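Local atomic coordinates of L-fuculose phosphate aldolase (Streptococcus pneumoniae, PDB entry 4C24), a protein that belongs to the class II aldolase and adducin family, assembles from four subunits and carries a bound zinc ion. Residues A[11-16]-A[167-172]; A[77-82]-A[139-144]; A[83-88]-A[144-149]; A[94-99]-A[161-166]; A[100-105]-A[178-183]. All coordinates share one frame; numbering follows the deposited sequence.

Contact 1 (A[11-16]-A[167-172])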
# COMPACT_ATOMS: atom_id res chain seq x y z
N GLN A 11 -29.74 -0.97 4.70
CA GLN A 11 -28.73 -1.99 4.88
C GLN A 11 -27.65 -1.88 3.83
O GLN A 11 -26.47 -2.11 4.12
CB GLN A 11 -29.35 -3.38 4.79
CG GLN A 11 -30.29 -3.72 5.92
CD GLN A 11 -31.09 -4.97 5.60
OE1 GLN A 11 -31.74 -5.06 4.56
NE2 GLN A 11 -31.01 -5.96 6.48
N GLU A 12 -28.08 -1.55 2.60
CA GLU A 12 -27.15 -1.41 1.49
C GLU A 12 -26.20 -0.24 1.69
O GLU A 12 -25.01 -0.37 1.43
CB GLU A 12 -27.86 -1.36 0.13
CG GLU A 12 -26.91 -1.57 -1.04
CD GLU A 12 -27.60 -1.56 -2.40
OE1 GLU A 12 -28.42 -0.65 -2.66
OE2 GLU A 12 -27.30 -2.46 -3.21
N LEU A 13 -26.70 0.88 2.20
CA LEU A 13 -25.81 2.00 2.55
C LEU A 13 -24.74 1.58 3.53
O LEU A 13 -23.58 1.91 3.38
CB LEU A 13 -26.59 3.17 3.12
CG LEU A 13 -27.45 3.90 2.12
CD1 LEU A 13 -28.41 4.81 2.84
CD2 LEU A 13 -26.60 4.74 1.18
N ILE A 14 -25.13 0.81 4.53
CA ILE A 14 -24.20 0.30 5.54
C ILE A 14 -23.16 -0.62 4.91
O ILE A 14 -21.97 -0.49 5.19
CB ILE A 14 -24.98 -0.44 6.64
CG1 ILE A 14 -25.98 0.51 7.26
CG2 ILE A 14 -24.03 -1.00 7.70
CD1 ILE A 14 -25.34 1.77 7.76
N LYS A 15 -23.62 -1.53 4.05
CA LYS A 15 -22.75 -2.46 3.35
C LYS A 15 -21.66 -1.71 2.58
O LYS A 15 -20.47 -2.00 2.74
CB LYS A 15 -23.56 -3.33 2.40
CG LYS A 15 -22.76 -4.33 1.59
CD LYS A 15 -23.65 -4.95 0.52
CE LYS A 15 -22.85 -5.55 -0.63
NZ LYS A 15 -22.17 -6.82 -0.26
N TYR A 16 -22.07 -0.74 1.76
CA TYR A 16 -21.09 -0.01 0.92
C TYR A 16 -20.18 0.93 1.69
O TYR A 16 -19.05 1.12 1.28
CB TYR A 16 -21.76 0.65 -0.28
CG TYR A 16 -22.06 -0.40 -1.32
CD1 TYR A 16 -21.07 -0.83 -2.20
CD2 TYR A 16 -23.31 -1.03 -1.38
CE1 TYR A 16 -21.31 -1.81 -3.15
CE2 TYR A 16 -23.57 -2.02 -2.33
CZ TYR A 16 -22.56 -2.42 -3.20
OH TYR A 16 -22.79 -3.39 -4.15
N GLN A 167 -26.57 4.70 -11.13
CA GLN A 167 -27.93 4.16 -11.01
C GLN A 167 -28.20 3.44 -9.69
O GLN A 167 -29.35 3.35 -9.25
CB GLN A 167 -28.23 3.22 -12.18
N ASN A 168 -27.15 2.90 -9.09
CA ASN A 168 -27.24 2.22 -7.80
C ASN A 168 -25.89 2.24 -7.10
O ASN A 168 -24.89 2.70 -7.68
CB ASN A 168 -27.76 0.78 -7.99
CG ASN A 168 -26.96 -0.01 -9.00
OD1 ASN A 168 -25.73 0.09 -9.06
ND2 ASN A 168 -27.64 -0.79 -9.81
N LEU A 169 -25.85 1.76 -5.87
CA LEU A 169 -24.64 1.85 -5.04
C LEU A 169 -23.51 0.98 -5.55
O LEU A 169 -22.36 1.38 -5.48
CB LEU A 169 -24.90 1.53 -3.58
CG LEU A 169 -25.58 2.64 -2.80
CD1 LEU A 169 -26.10 2.06 -1.49
CD2 LEU A 169 -24.66 3.82 -2.51
N LEU A 170 -23.82 -0.22 -6.03
CA LEU A 170 -22.78 -1.06 -6.63
C LEU A 170 -22.02 -0.31 -7.74
O LEU A 170 -20.79 -0.29 -7.73
CB LEU A 170 -23.36 -2.38 -7.15
CG LEU A 170 -22.38 -3.43 -7.68
CD1 LEU A 170 -22.89 -4.84 -7.41
CD2 LEU A 170 -22.14 -3.24 -9.17
N ASN A 171 -22.76 0.31 -8.66
CA ASN A 171 -22.16 1.06 -9.76
C ASN A 171 -21.48 2.33 -9.27
O ASN A 171 -20.38 2.65 -9.74
CB ASN A 171 -23.18 1.39 -10.86
CG ASN A 171 -23.76 0.16 -11.53
OD1 ASN A 171 -23.39 -0.97 -11.24
ND2 ASN A 171 -24.69 0.39 -12.45
N ALA A 172 -22.09 3.04 -8.32
CA ALA A 172 -21.43 4.22 -7.73
C ALA A 172 -20.09 3.83 -7.09
O ALA A 172 -19.08 4.51 -7.25
CB ALA A 172 -22.32 4.93 -6.72
O HOH W 1 -28.53 1.24 -4.77
O HOH W 2 -26.50 -1.64 -5.67
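Tyr16 lays one face of its ring on the first turn of helix 169-192. Leu169 CB stands over that face, 4.1 Å from the centroid of the Tyr16 ring and 27° off its normal, a CH-pi contact, and the backbone N of Leu170 lies over the same face. The Tyr16 and Leu169 side chains run alongside each other in opposed senses. The phenol oxygen lies against the next residue, Tyr16 OH being 3.2 Å from Leu170 CB, a tight fit. Leu169, with CG beside its own backbone N (chi1 -76°), sends CD1 back toward helix 7-22. There CD1 meets Glu12 CG at 3.7 Å and Leu13 CD2, on a side chain set nearly perpendicular, at 3.8 Å. In the AraD-like fold of class II aldolases, Leu13 and Leu169 are apolar and wide enough to fill the buried wedge between the two helices and the central sheet: Leu13 touches Leu33, and Leu169 reaches Val35, Ala95 and Ile97. The extended chain of Glu12 passes the Tyr16 ring at its edge, in plane. Its carboxylate reaches helix 169-192 through two waters, one from OE1 to Leu169 N and one from OE2 to Leu170 N, placing a charge that probably suits a helix N-terminus. Asn168, the N-cap residue, uses OD1 to accept from Asn171 N at 3.0 Å.

Contact 2 (A[77-82]-A[139-144]). With SO4 (sulfate ion), chain E.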
# COMPACT_ATOMS: atom_id res chain seq x y z
N SER A 77 -25.41 13.39 7.34
CA SER A 77 -24.09 13.79 6.82
C SER A 77 -24.05 15.30 6.60
O SER A 77 -25.01 15.86 6.07
CB SER A 77 -23.85 13.13 5.49
OG SER A 77 -22.70 13.68 4.86
N SER A 78 -22.93 15.93 6.95
CA SER A 78 -22.78 17.38 6.68
C SER A 78 -22.90 17.67 5.19
O SER A 78 -23.20 18.81 4.81
CB SER A 78 -21.44 17.92 7.18
OG SER A 78 -20.36 17.23 6.60
N GLU A 79 -22.70 16.66 4.34
CA GLU A 79 -22.74 16.87 2.88
C GLU A 79 -24.10 16.55 2.24
O GLU A 79 -24.20 16.34 1.03
CB GLU A 79 -21.62 16.09 2.19
CG GLU A 79 -20.23 16.45 2.67
CD GLU A 79 -19.77 17.86 2.28
OE1 GLU A 79 -20.54 18.70 1.76
OE2 GLU A 79 -18.59 18.10 2.57
N TRP A 80 -25.15 16.45 3.08
CA TRP A 80 -26.43 16.03 2.58
C TRP A 80 -26.95 16.85 1.42
O TRP A 80 -27.55 16.29 0.52
CB TRP A 80 -27.46 15.98 3.72
CG TRP A 80 -27.79 17.34 4.27
CD1 TRP A 80 -27.20 17.97 5.33
CD2 TRP A 80 -28.78 18.26 3.77
NE1 TRP A 80 -27.74 19.24 5.50
CE2 TRP A 80 -28.70 19.45 4.56
CE3 TRP A 80 -29.69 18.22 2.70
CZ2 TRP A 80 -29.52 20.56 4.33
CZ3 TRP A 80 -30.50 19.32 2.47
CH2 TRP A 80 -30.42 20.48 3.29
N TYR A 81 -26.63 18.15 1.40
CA TYR A 81 -27.13 18.98 0.32
C TYR A 81 -26.33 18.80 -0.97
O TYR A 81 -26.90 18.84 -2.07
CB TYR A 81 -27.26 20.42 0.76
CG TYR A 81 -27.85 21.33 -0.28
CD1 TYR A 81 -29.11 21.09 -0.85
CD2 TYR A 81 -27.15 22.45 -0.69
CE1 TYR A 81 -29.65 21.94 -1.80
CE2 TYR A 81 -27.67 23.29 -1.65
CZ TYR A 81 -28.90 23.05 -2.21
OH TYR A 81 -29.43 23.87 -3.16
N MET A 82 -25.05 18.46 -0.82
CA MET A 82 -24.27 18.11 -2.01
C MET A 82 -24.85 16.87 -2.70
O MET A 82 -24.91 16.79 -3.91
CB MET A 82 -22.80 17.92 -1.65
CG MET A 82 -21.98 17.40 -2.80
SD MET A 82 -20.20 17.55 -2.53
CE MET A 82 -20.03 16.43 -1.13
N LYS A 139 -23.75 25.13 0.94
CA LYS A 139 -24.51 25.24 -0.31
C LYS A 139 -23.61 25.51 -1.50
O LYS A 139 -23.88 25.04 -2.60
CB LYS A 139 -25.58 26.33 -0.26
CG LYS A 139 -26.67 26.07 0.77
CD LYS A 139 -27.76 27.14 0.70
CE LYS A 139 -27.26 28.58 0.83
NZ LYS A 139 -26.68 28.94 2.15
N GLU A 140 -22.59 26.33 -1.28
CA GLU A 140 -21.65 26.68 -2.34
C GLU A 140 -20.97 25.41 -2.85
O GLU A 140 -20.91 25.20 -4.05
CB GLU A 140 -20.60 27.63 -1.83
N LEU A 141 -20.52 24.53 -1.95
CA LEU A 141 -19.89 23.28 -2.37
C LEU A 141 -20.88 22.42 -3.15
O LEU A 141 -20.55 21.89 -4.21
CB LEU A 141 -19.29 22.51 -1.20
CG LEU A 141 -18.61 21.20 -1.61
CD1 LEU A 141 -17.47 21.44 -2.59
CD2 LEU A 141 -18.12 20.46 -0.37
N ALA A 142 -22.12 22.34 -2.64
CA ALA A 142 -23.15 21.56 -3.33
C ALA A 142 -23.37 22.05 -4.76
O ALA A 142 -23.41 21.26 -5.69
CB ALA A 142 -24.46 21.58 -2.55
N VAL A 143 -23.51 23.37 -4.91
CA VAL A 143 -23.71 23.94 -6.24
C VAL A 143 -22.48 23.75 -7.15
O VAL A 143 -22.61 23.36 -8.30
CB VAL A 143 -24.11 25.43 -6.14
CG1 VAL A 143 -24.03 26.14 -7.50
CG2 VAL A 143 -25.48 25.57 -5.51
N ASN A 144 -21.29 23.99 -6.61
CA ASN A 144 -20.04 23.84 -7.37
C ASN A 144 -19.87 22.42 -7.88
O ASN A 144 -19.50 22.18 -9.01
CB ASN A 144 -18.83 24.27 -6.54
CG ASN A 144 -18.80 25.76 -6.24
OD1 ASN A 144 -19.64 26.54 -6.73
ND2 ASN A 144 -17.85 26.16 -5.41
S SO4 E . -20.00 13.46 7.46
O1 SO4 E . -20.82 14.50 8.10
O2 SO4 E . -18.95 14.15 6.70
O3 SO4 E . -19.47 12.65 8.58
O4 SO4 E . -20.81 12.64 6.52
O HOH W 3 -23.48 18.34 -5.74
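Beside the zinc site, Leu141 CD2 lies 3.7 Å from Glu79 OE1 and nearly as close to OE2. Glu79, bent at chi2 (-69°), has its side chain about 4 Å from the zinc, so this methyl group covers part of a carboxylate at the edge of the metal pocket; OE1 also accepts a weak hydrogen bond from Gly137 N. The loop leading to Glu79 is an ST turn within a type I beta turn, and Glu79 takes the N-cap position of helix 80-89. Serine suits the turn because the short hydroxyl of Ser77 can accept from Glu79 N, two residues on. The same loop binds a sulfate, probably from the crystallisation liquor: Ser77 OG donates to O4, while Ser78 OG and Ser78 N both go to O1, the amide at 2.8 Å along a nearly straight bond. Asn32, Ser48 and Gly49 grip this ion as well. Beyond the turn, helices 80-89 and 139-149 come very close, the CA atoms of Met82 and Ala142 being 3.9 Å apart. Alanine suits such proximity: Ala142 CB fits against both Tyr81 CD2 (3.4 Å) and Met82 CA (3.5 Å). Tyr81 CE2 lies 3.8 Å from Lys139 CG. A water donates to Met82 O and Ala142 O.

Contact 3 (A[83-88]-A[144-149])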
# COMPACT_ATOMS: atom_id res chain seq x y z
N HIS A 83 -25.36 15.91 -1.91
CA HIS A 83 -26.02 14.78 -2.53
C HIS A 83 -27.39 15.14 -3.08
O HIS A 83 -27.71 14.86 -4.24
CB HIS A 83 -26.26 13.65 -1.47
CG HIS A 83 -25.01 12.97 -1.00
ND1 HIS A 83 -24.76 11.63 -1.21
CD2 HIS A 83 -23.92 13.47 -0.37
CE1 HIS A 83 -23.59 11.31 -0.67
NE2 HIS A 83 -23.04 12.42 -0.19
N LEU A 84 -28.19 15.80 -2.24
CA LEU A 84 -29.56 16.12 -2.61
C LEU A 84 -29.68 16.95 -3.89
O LEU A 84 -30.54 16.68 -4.73
CB LEU A 84 -30.26 16.81 -1.45
CG LEU A 84 -31.77 16.98 -1.58
CD1 LEU A 84 -32.50 15.63 -1.72
CD2 LEU A 84 -32.32 17.82 -0.43
N ILE A 85 -28.79 17.95 -4.06
CA ILE A 85 -28.89 18.80 -5.25
C ILE A 85 -28.63 18.01 -6.54
O ILE A 85 -29.17 18.33 -7.61
CB ILE A 85 -27.97 20.02 -5.13
CG1 ILE A 85 -28.43 21.12 -6.09
CG2 ILE A 85 -26.49 19.66 -5.29
CD1 ILE A 85 -27.59 22.38 -5.97
N GLN A 86 -27.82 16.95 -6.46
CA GLN A 86 -27.66 16.08 -7.60
C GLN A 86 -28.98 15.42 -7.94
O GLN A 86 -29.38 15.40 -9.08
CB GLN A 86 -26.57 15.04 -7.36
CG GLN A 86 -25.21 15.61 -7.00
CD GLN A 86 -24.43 16.12 -8.22
OE1 GLN A 86 -24.78 15.83 -9.37
NE2 GLN A 86 -23.33 16.81 -7.96
N TYR A 87 -29.65 14.85 -6.94
CA TYR A 87 -30.89 14.19 -7.23
C TYR A 87 -31.98 15.13 -7.76
O TYR A 87 -32.82 14.74 -8.56
CB TYR A 87 -31.40 13.48 -5.99
CG TYR A 87 -30.48 12.41 -5.48
CD1 TYR A 87 -29.99 11.43 -6.33
CD2 TYR A 87 -30.07 12.40 -4.14
CE1 TYR A 87 -29.16 10.42 -5.85
CE2 TYR A 87 -29.24 11.40 -3.65
CZ TYR A 87 -28.80 10.40 -4.49
OH TYR A 87 -27.97 9.41 -4.01
N GLN A 88 -31.94 16.39 -7.30
CA GLN A 88 -32.85 17.43 -7.75
C GLN A 88 -32.63 17.82 -9.19
O GLN A 88 -33.56 18.31 -9.82
CB GLN A 88 -32.65 18.69 -6.92
CG GLN A 88 -33.15 18.58 -5.49
CD GLN A 88 -32.78 19.78 -4.65
OE1 GLN A 88 -32.03 20.66 -5.11
NE2 GLN A 88 -33.28 19.85 -3.43
N ASN A 144 -21.29 23.99 -6.61
CA ASN A 144 -20.04 23.84 -7.37
C ASN A 144 -19.87 22.42 -7.88
O ASN A 144 -19.50 22.18 -9.01
CB ASN A 144 -18.83 24.27 -6.54
CG ASN A 144 -18.80 25.76 -6.24
OD1 ASN A 144 -19.64 26.54 -6.73
ND2 ASN A 144 -17.85 26.16 -5.41
N ALA A 145 -20.21 21.44 -7.02
CA ALA A 145 -20.12 20.05 -7.39
C ALA A 145 -21.15 19.65 -8.45
O ALA A 145 -20.84 18.91 -9.36
CB ALA A 145 -20.29 19.17 -6.14
N ALA A 146 -22.39 20.14 -8.29
CA ALA A 146 -23.43 19.88 -9.29
C ALA A 146 -22.98 20.36 -10.65
O ALA A 146 -23.02 19.63 -11.61
CB ALA A 146 -24.74 20.55 -8.89
N LYS A 147 -22.50 21.60 -10.71
CA LYS A 147 -22.11 22.18 -11.98
C LYS A 147 -20.94 21.44 -12.63
O LYS A 147 -21.00 21.11 -13.82
CB LYS A 147 -21.78 23.64 -11.76
CG LYS A 147 -22.99 24.47 -11.43
CD LYS A 147 -22.67 25.92 -11.20
CE LYS A 147 -22.67 26.67 -12.51
NZ LYS A 147 -22.37 28.08 -12.20
N ALA A 148 -19.90 21.15 -11.85
CA ALA A 148 -18.72 20.50 -12.39
C ALA A 148 -18.90 19.00 -12.67
O ALA A 148 -18.05 18.39 -13.31
CB ALA A 148 -17.52 20.74 -11.49
N MET A 149 -20.00 18.41 -12.15
CA MET A 149 -20.30 17.03 -12.50
C MET A 149 -21.26 16.90 -13.68
O MET A 149 -21.58 15.80 -14.12
CB MET A 149 -20.86 16.30 -11.28
CG MET A 149 -20.61 14.80 -11.41
SD MET A 149 -20.92 13.79 -9.95
CE MET A 149 -22.61 13.31 -10.26
O HOH W 4 -24.40 17.24 -11.78
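Gln86 starts with CG beside its backbone N and then folds at chi2 (-80°), which swings its amide across to Ala146 and Met149; Met149, turned at chi3 (93°), brings its CE back to meet it. The pair joins helices 80-89 and 139-149, which pack on one face of the central sheet at a crossing angle of -46°, their local axes 9.3 Å apart. Below them lie sheet residues such as Ile96, touched by Gln86, and Val155, touched by Met149. Alanine is apt at 146 because it lets the amide settle on the helix surface: Gln86 NE2 lies 3.3 Å from Ala146 CA. It is also near Ala146 N, but both are donors and no bond forms. The flexible methionine supplies a methyl group to the oxygen side of the amide, CE being 3.4 Å from Gln86 OE1. Ile85 CG2 touches Ala146 CB at 4.1 Å. One water satisfies two acceptors between the helices, donating to Gln86 OE1 at 2.8 Å and to Ala146 O at 2.8 Å.

Contact 4 (A[94-99]-A[161-166]). With ZN (zinc ion), chain B.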
# COMPACT_ATOMS: atom_id res chain seq x y z
N ASP A 94 -29.12 7.74 -9.11
CA ASP A 94 -29.96 7.32 -7.98
C ASP A 94 -29.16 6.91 -6.74
O ASP A 94 -29.72 6.50 -5.71
CB ASP A 94 -30.93 6.19 -8.37
CG ASP A 94 -32.03 6.63 -9.33
OD1 ASP A 94 -32.23 7.84 -9.53
OD2 ASP A 94 -32.72 5.75 -9.89
N ALA A 95 -27.83 6.98 -6.83
CA ALA A 95 -26.99 6.66 -5.69
C ALA A 95 -25.72 7.46 -5.82
O ALA A 95 -25.22 7.61 -6.94
CB ALA A 95 -26.68 5.18 -5.64
N ILE A 96 -25.20 7.93 -4.69
CA ILE A 96 -24.02 8.81 -4.68
C ILE A 96 -23.09 8.40 -3.57
O ILE A 96 -23.53 8.10 -2.43
CB ILE A 96 -24.45 10.27 -4.48
CG1 ILE A 96 -25.26 10.71 -5.68
CG2 ILE A 96 -23.24 11.20 -4.30
CD1 ILE A 96 -25.93 12.07 -5.55
N ILE A 97 -21.79 8.41 -3.87
CA ILE A 97 -20.80 8.19 -2.86
C ILE A 97 -19.84 9.35 -2.87
O ILE A 97 -19.38 9.75 -3.97
CB ILE A 97 -20.03 6.88 -3.09
CG1 ILE A 97 -21.00 5.67 -3.00
CG2 ILE A 97 -18.87 6.76 -2.10
CD1 ILE A 97 -20.35 4.34 -3.30
N HIS A 98 -19.57 9.89 -1.69
CA HIS A 98 -18.49 10.88 -1.51
C HIS A 98 -17.41 10.26 -0.64
O HIS A 98 -17.69 9.64 0.42
CB HIS A 98 -19.05 12.15 -0.89
CG HIS A 98 -18.01 13.07 -0.31
ND1 HIS A 98 -17.07 13.71 -1.09
CD2 HIS A 98 -17.76 13.45 0.97
CE1 HIS A 98 -16.28 14.44 -0.31
NE2 HIS A 98 -16.69 14.32 0.94
N ALA A 99 -16.16 10.41 -1.07
CA ALA A 99 -15.06 9.83 -0.36
C ALA A 99 -13.85 10.72 -0.40
O ALA A 99 -13.73 11.52 -1.32
CB ALA A 99 -14.73 8.46 -0.93
N GLY A 161 -11.90 15.97 -2.02
CA GLY A 161 -12.10 14.56 -2.36
C GLY A 161 -12.84 14.35 -3.64
O GLY A 161 -12.65 15.08 -4.61
N ILE A 162 -13.69 13.34 -3.67
CA ILE A 162 -14.37 12.95 -4.88
C ILE A 162 -15.84 12.74 -4.57
O ILE A 162 -16.21 12.40 -3.43
CB ILE A 162 -13.75 11.64 -5.45
CG1 ILE A 162 -14.27 11.30 -6.84
CG2 ILE A 162 -13.99 10.46 -4.50
CD1 ILE A 162 -13.57 10.13 -7.49
N LEU A 163 -16.66 12.96 -5.57
CA LEU A 163 -18.08 12.65 -5.56
C LEU A 163 -18.38 11.84 -6.81
O LEU A 163 -17.97 12.20 -7.92
CB LEU A 163 -18.92 13.93 -5.55
CG LEU A 163 -20.43 13.83 -5.31
CD1 LEU A 163 -20.66 13.57 -3.83
CD2 LEU A 163 -21.17 15.11 -5.71
N ALA A 164 -19.10 10.72 -6.66
CA ALA A 164 -19.52 9.94 -7.81
C ALA A 164 -20.97 9.55 -7.68
O ALA A 164 -21.47 9.40 -6.58
CB ALA A 164 -18.66 8.69 -7.96
N GLY A 165 -21.63 9.37 -8.82
CA GLY A 165 -23.03 8.97 -8.84
C GLY A 165 -23.32 7.96 -9.92
O GLY A 165 -22.66 7.92 -10.96
N ALA A 166 -24.32 7.12 -9.67
CA ALA A 166 -24.73 6.15 -10.67
C ALA A 166 -26.14 5.70 -10.37
O ALA A 166 -26.80 6.26 -9.52
CB ALA A 166 -23.78 4.96 -10.68
ZN ZN B . -15.80 15.18 2.50
O HOH W 5 -17.02 16.13 3.91
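Ile162 O takes two hydrogen bonds from neighbouring residues of the facing strand, His98 ND1 at 2.8 Å and Ala99 N at 3.1 Å, arriving from opposite faces of its carbonyl plane. The ring bond is clearly bent (139° at the hydrogen) and comes from 44° above that plane. With CG anti to the backbone N (chi1 164°), the imidazole can reach this carbonyl with one nitrogen and the zinc with the other: His98 NE2 binds the metal at 2.0 Å, so the ring is held at both ends. His100, His160 and a water complete the coordination. Strands 95-99 and 161-166 are antiparallel neighbours in the middle of the mixed sheet, joined by regular paired bonds such as Ile97 N to Ala164 O. The ladder ends in a classic beta bulge, in which Asp94 N and Ala95 N both donate to Ala166 O. Asp94 OD1 forms a salt bridge with Arg38 NE. Leu163 CD1 touches Ile96 CG2 at 3.5 Å and His98 CB at 3.6 Å beneath helix 80-89, whereas the small Ala164 and Ala166, together with Ile97 and Ile162, face helix 169-192. Glycine, having no side chain, lets the backbone pass close to the facing strand, Gly161 CA being 3.6 Å from Ala99 O.

Contact 5 (A[100-105]-A[178-183]). With ZN (zinc ion), chain B; SO4 (sulfate ion), chain D.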
# COMPACT_ATOMS: atom_id res chain seq x y z
N HIS A 100 -12.98 10.60 0.59
CA HIS A 100 -11.66 11.25 0.56
C HIS A 100 -10.69 10.14 0.23
O HIS A 100 -10.19 9.45 1.12
CB HIS A 100 -11.33 11.88 1.91
CG HIS A 100 -12.34 12.90 2.37
ND1 HIS A 100 -12.10 13.74 3.43
CD2 HIS A 100 -13.58 13.20 1.92
CE1 HIS A 100 -13.18 14.49 3.64
NE2 HIS A 100 -14.08 14.20 2.71
N THR A 101 -10.50 9.90 -1.06
CA THR A 101 -9.59 8.85 -1.48
C THR A 101 -8.15 9.37 -1.56
O THR A 101 -7.83 10.44 -1.00
CB THR A 101 -10.07 8.20 -2.78
OG1 THR A 101 -9.98 9.17 -3.84
CG2 THR A 101 -11.52 7.66 -2.65
N THR A 102 -7.26 8.61 -2.17
CA THR A 102 -5.87 9.09 -2.21
C THR A 102 -5.55 9.94 -3.44
O THR A 102 -5.49 11.18 -3.33
CB THR A 102 -4.88 7.95 -2.06
OG1 THR A 102 -5.21 7.24 -0.86
CG2 THR A 102 -3.44 8.49 -1.96
N TYR A 103 -5.34 9.30 -4.59
CA TYR A 103 -4.84 10.07 -5.76
C TYR A 103 -5.87 10.98 -6.36
O TYR A 103 -5.51 12.03 -6.94
CB TYR A 103 -4.19 9.14 -6.78
CG TYR A 103 -2.88 8.60 -6.28
CD1 TYR A 103 -2.83 7.45 -5.49
CD2 TYR A 103 -1.68 9.26 -6.54
CE1 TYR A 103 -1.63 6.95 -5.02
CE2 TYR A 103 -0.47 8.77 -6.09
CZ TYR A 103 -0.44 7.62 -5.30
OH TYR A 103 0.76 7.12 -4.85
N ALA A 104 -7.15 10.63 -6.30
CA ALA A 104 -8.20 11.53 -6.72
C ALA A 104 -8.14 12.81 -5.89
O ALA A 104 -8.31 13.90 -6.42
CB ALA A 104 -9.55 10.85 -6.67
N THR A 105 -7.84 12.69 -4.60
CA THR A 105 -7.76 13.85 -3.73
C THR A 105 -6.48 14.62 -4.00
O THR A 105 -6.50 15.84 -3.92
CB THR A 105 -7.88 13.43 -2.27
OG1 THR A 105 -9.15 12.80 -2.11
CG2 THR A 105 -7.79 14.62 -1.33
N GLU A 178 -12.80 2.95 -9.73
CA GLU A 178 -12.16 3.11 -11.02
C GLU A 178 -11.57 4.50 -11.19
O GLU A 178 -10.46 4.64 -11.71
CB GLU A 178 -13.13 2.82 -12.15
CG GLU A 178 -12.44 2.32 -13.39
CD GLU A 178 -11.58 1.09 -13.13
OE1 GLU A 178 -11.95 0.23 -12.29
OE2 GLU A 178 -10.53 0.97 -13.77
N VAL A 179 -12.29 5.52 -10.76
CA VAL A 179 -11.73 6.90 -10.83
C VAL A 179 -10.50 7.02 -9.93
O VAL A 179 -9.50 7.62 -10.31
CB VAL A 179 -12.77 7.97 -10.50
CG1 VAL A 179 -12.10 9.35 -10.42
CG2 VAL A 179 -13.87 7.95 -11.55
N GLU A 180 -10.53 6.42 -8.74
CA GLU A 180 -9.34 6.46 -7.90
C GLU A 180 -8.16 5.74 -8.60
O GLU A 180 -7.01 6.24 -8.58
CB GLU A 180 -9.65 5.86 -6.51
CG GLU A 180 -8.42 5.69 -5.60
CD GLU A 180 -7.57 6.96 -5.37
OE1 GLU A 180 -8.13 8.05 -5.41
OE2 GLU A 180 -6.37 6.83 -5.03
N TYR A 181 -8.43 4.61 -9.27
CA TYR A 181 -7.39 3.88 -9.95
C TYR A 181 -6.82 4.74 -11.08
O TYR A 181 -5.60 4.81 -11.22
CB TYR A 181 -7.97 2.56 -10.49
CG TYR A 181 -7.05 1.81 -11.41
CD1 TYR A 181 -6.06 0.99 -10.90
CD2 TYR A 181 -7.20 1.89 -12.80
CE1 TYR A 181 -5.21 0.28 -11.74
CE2 TYR A 181 -6.37 1.20 -13.66
CZ TYR A 181 -5.38 0.39 -13.13
OH TYR A 181 -4.54 -0.30 -13.98
N CYS A 182 -7.70 5.33 -11.86
CA CYS A 182 -7.27 6.17 -12.99
C CYS A 182 -6.48 7.35 -12.46
O CYS A 182 -5.47 7.74 -13.09
CB CYS A 182 -8.45 6.64 -13.82
SG CYS A 182 -9.16 5.32 -14.82
N ALA A 183 -6.93 7.95 -11.36
CA ALA A 183 -6.19 9.10 -10.80
C ALA A 183 -4.80 8.68 -10.42
O ALA A 183 -3.81 9.40 -10.63
CB ALA A 183 -6.93 9.69 -9.60
ZN ZN B . -15.80 15.18 2.50
S SO4 D . -2.67 4.06 -2.10
O1 SO4 D . -3.74 4.82 -1.43
O2 SO4 D . -2.66 2.71 -1.49
O3 SO4 D . -3.05 3.97 -3.53
O4 SO4 D . -1.38 4.75 -1.93
O HOH W 5 -17.02 16.13 3.91
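Glu180 gathers three hydrogen bonds on its two carboxylate oxygens. OE2 receives Tyr103 N at 2.7 Å on its syn lone pair. OE1 receives Ala104 N at 2.9 Å from the syn side and Thr101 OG1 at 2.7 Å from about 45° above the carboxylate plane, the two donors coming from opposite faces. A bend at chi2 (54°) curls the glutamate toward them, and the bonds fix its rotation. This acid meets the N-terminus of helix 103-110, where first-turn amides and the helix dipole would probably favour a negative charge. The gripped segment leaves strand 95-99 of the central sheet of the AraD-like fold, with helix 169-192, which carries Glu180, packed beside it. It directly follows His100, whose NE2 binds zinc at 2.0 Å. Thr105 OG1 bonds back to Thr101 O, a carbonyl that also accepts from Tyr181 OH of the second subunit. Thr102 OG1 donates to a sulfate that Lys184 of this chain and Lys184 of the second subunit also bind. The Tyr103 ring turns its edge to both Glu180 OE2 and that sulfate. The small Ala183 lets the helices close up: its CB lies 3.4 Å from Ala104 N and 4.0 Å from Tyr103 CB.

Contact 4 lies about 1 Å from the centre of the chain, and the other four are arranged round it, their centres 10 to 12 Å away. Contacts 2 and 3 share helices 80-89 and 139-149, with centres about 8 Å apart. Contacts 1 and 5 have centres about 18 Å apart, though both use the long helix that follows strand 161-166. Contacts 3 and 5 lie on opposite sides of the chain's centre. Contact 4 touches each: Ala95 CB packs on Asn168 of contact 1, Tyr87 OH of contact 3 lies 3.2 Å from Ile96 N, and Ile162 CD1 meets Val179 CG1 of contact 5 at 3.4 Å. Contacts 4 and 5 each give the zinc a histidine, and Met82 CE of contact 2 packs 4.0 Å from His98 CG.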